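Local coordinates for NADB-Rossmann Superfamily protein (Streptococcus agalactiae, PDB 3LEC) that probably methylates N1 of an adenine in tRNA and binds a zinc ion, at residues G22-D27 against C45-A50. Residues are numbered along the deposited sequence; the frame is centred on the assembly and turned at random.
Sequences GARLLD and CDFAIA
Arg24 leaves its strand with CG beside the backbone N, runs on extended and then bends at chi3, which brings its guanidinium up to Phe47, whose ring swings out with CG opposite the backbone N (chi1 172°). The two planes lie 11° apart, close to parallel but offset: Phe47 CD2 and CB both lie over the same face of the guanidinium, CD2 toward its rim and 3.3 Å from Arg24 NH2, CB closest to NH1. The backbone O of Asp89 accepts a hydrogen bond from NH2, and the backbone O of Asn90 a weak one from NE, so two backbone carbonyls, one of them weakly, help fix the rotation of the planar group. Beneath this pair runs a parallel ladder. Asp46 N donates to Ala23 O (2.9 Å), Leu25 N to Phe47 O, and Ile49 N to Leu25 O (2.8 Å); the last rung, Asp27 N to Ile49 O, is almost straight at 176°. Farther along the face shared by Arg24 and Phe47, Leu26 CD1 rests on Ile49 CG2 at 3.8 Å. The other face carries Leu25 CB against Ala48 CB (4.2 Å) and Asp27, whose carboxylate is bound by the hydroxyls of Ser30 and Thr95. The pairing is that of a Rossmann-type beta-alpha-beta unit: strands 23-28 and 45-52 lie side by side, joined through helix 34-41, which packs on Leu25, Asp27, Cys45 and Ala48, while strand 93-99 flanks the first strand and strand 74-78 the second.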
loop_
_atom_site.group_PDB
_atom_site.type_symbol
_atom_site.label_atom_id
_atom_site.label_comp_id
_atom_site.label_asym_id
_atom_site.label_seq_id
_atom_site.Cartn_x
_atom_site.Cartn_y
_atom_site.Cartn_z
ATOM N N GLY A 22 15.159 9.038 -8.798
ATOM C CA GLY A 22 16.462 8.878 -8.149
ATOM C C GLY A 22 16.371 8.136 -6.812
ATOM O O GLY A 22 17.383 7.999 -6.113
ATOM N N ALA A 23 15.173 7.655 -6.444
ATOM C CA ALA A 23 15.003 6.951 -5.162
ATOM C C ALA A 23 15.909 5.734 -5.040
ATOM O O ALA A 23 16.297 5.112 -6.039
ATOM C CB ALA A 23 13.526 6.528 -4.928
ATOM N N ARG A 24 16.247 5.417 -3.801
ATOM C CA ARG A 24 16.889 4.169 -3.442
ATOM C C ARG A 24 15.805 3.478 -2.635
ATOM O O ARG A 24 15.417 3.953 -1.580
ATOM C CB ARG A 24 18.140 4.444 -2.626
ATOM C CG ARG A 24 19.154 5.279 -3.367
ATOM C CD ARG A 24 20.420 5.532 -2.528
ATOM N NE ARG A 24 21.066 4.280 -2.088
ATOM C CZ ARG A 24 21.937 3.564 -2.796
ATOM N NH1 ARG A 24 22.326 3.961 -4.000
ATOM N NH2 ARG A 24 22.437 2.444 -2.280
ATOM N N LEU A 25 15.293 2.383 -3.182
ATOM C CA LEU A 25 13.989 1.832 -2.813
ATOM C C LEU A 25 14.134 0.459 -2.200
ATOM O O LEU A 25 14.923 -0.340 -2.693
ATOM C CB LEU A 25 13.146 1.688 -4.086
ATOM C CG LEU A 25 11.829 0.902 -4.027
ATOM C CD1 LEU A 25 10.784 1.688 -3.294
ATOM C CD2 LEU A 25 11.347 0.560 -5.430
ATOM N N LEU A 26 13.374 0.199 -1.137
ATOM C CA LEU A 26 13.092 -1.174 -0.703
ATOM C C LEU A 26 11.635 -1.539 -0.999
ATOM O O LEU A 26 10.700 -0.851 -0.551
ATOM C CB LEU A 26 13.408 -1.358 0.785
ATOM C CG LEU A 26 12.826 -2.593 1.493
ATOM C CD1 LEU A 26 13.546 -3.922 1.141
ATOM C CD2 LEU A 26 12.765 -2.397 2.983
ATOM N N ASP A 27 11.464 -2.646 -1.729
ATOM C CA ASP A 27 10.135 -3.213 -2.022
ATOM C C ASP A 27 9.965 -4.431 -1.140
ATOM O O ASP A 27 10.605 -5.458 -1.364
ATOM C CB ASP A 27 10.041 -3.627 -3.499
ATOM C CG ASP A 27 8.594 -3.842 -3.979
ATOM O OD1 ASP A 27 7.650 -3.460 -3.254
ATOM O OD2 ASP A 27 8.401 -4.396 -5.094
ATOM N N CYS A 45 14.966 5.068 -10.814
ATOM C CA CYS A 45 15.530 4.978 -9.482
ATOM C C CYS A 45 17.004 4.646 -9.591
ATOM O O CYS A 45 17.454 4.158 -10.615
ATOM C CB CYS A 45 14.829 3.913 -8.637
ATOM S SG CYS A 45 13.144 4.368 -8.186
ATOM N N ASP A 46 17.731 4.880 -8.507
ATOM C CA ASP A 46 19.164 4.668 -8.482
ATOM C C ASP A 46 19.550 3.266 -8.040
ATOM O O ASP A 46 20.588 2.757 -8.469
ATOM C CB ASP A 46 19.817 5.695 -7.562
ATOM C CG ASP A 46 19.996 7.047 -8.227
ATOM O OD1 ASP A 46 19.599 7.199 -9.407
ATOM O OD2 ASP A 46 20.561 7.949 -7.567
ATOM N N PHE A 47 18.716 2.655 -7.191
ATOM C CA PHE A 47 19.039 1.389 -6.515
ATOM C C PHE A 47 17.771 0.841 -5.889
ATOM O O PHE A 47 16.894 1.607 -5.459
ATOM C CB PHE A 47 20.109 1.616 -5.425
ATOM C CG PHE A 47 20.382 0.421 -4.547
ATOM C CD1 PHE A 47 21.084 -0.672 -5.033
ATOM C CD2 PHE A 47 19.963 0.407 -3.218
ATOM C CE1 PHE A 47 21.353 -1.765 -4.209
ATOM C CE2 PHE A 47 20.211 -0.672 -2.403
ATOM C CZ PHE A 47 20.915 -1.762 -2.899
ATOM N N ALA A 48 17.660 -0.485 -5.841
ATOM C CA ALA A 48 16.529 -1.105 -5.163
ATOM C C ALA A 48 16.900 -2.425 -4.497
ATOM O O ALA A 48 17.862 -3.083 -4.896
ATOM C CB ALA A 48 15.332 -1.289 -6.119
ATOM N N ILE A 49 16.138 -2.775 -3.465
ATOM C CA ILE A 49 16.206 -4.090 -2.813
ATOM C C ILE A 49 14.821 -4.708 -2.941
ATOM O O ILE A 49 13.785 -4.052 -2.663
ATOM C CB ILE A 49 16.602 -3.996 -1.326
ATOM C CG1 ILE A 49 17.983 -3.309 -1.147
ATOM C CG2 ILE A 49 16.580 -5.380 -0.641
ATOM C CD1 ILE A 49 18.146 -2.693 0.272
ATOM N N ALA A 50 14.794 -5.959 -3.377
ATOM C CA ALA A 50 13.555 -6.733 -3.387
ATOM C C ALA A 50 13.627 -7.643 -2.180
ATOM O O ALA A 50 14.445 -8.555 -2.139
ATOM C CB ALA A 50 13.411 -7.544 -4.685
#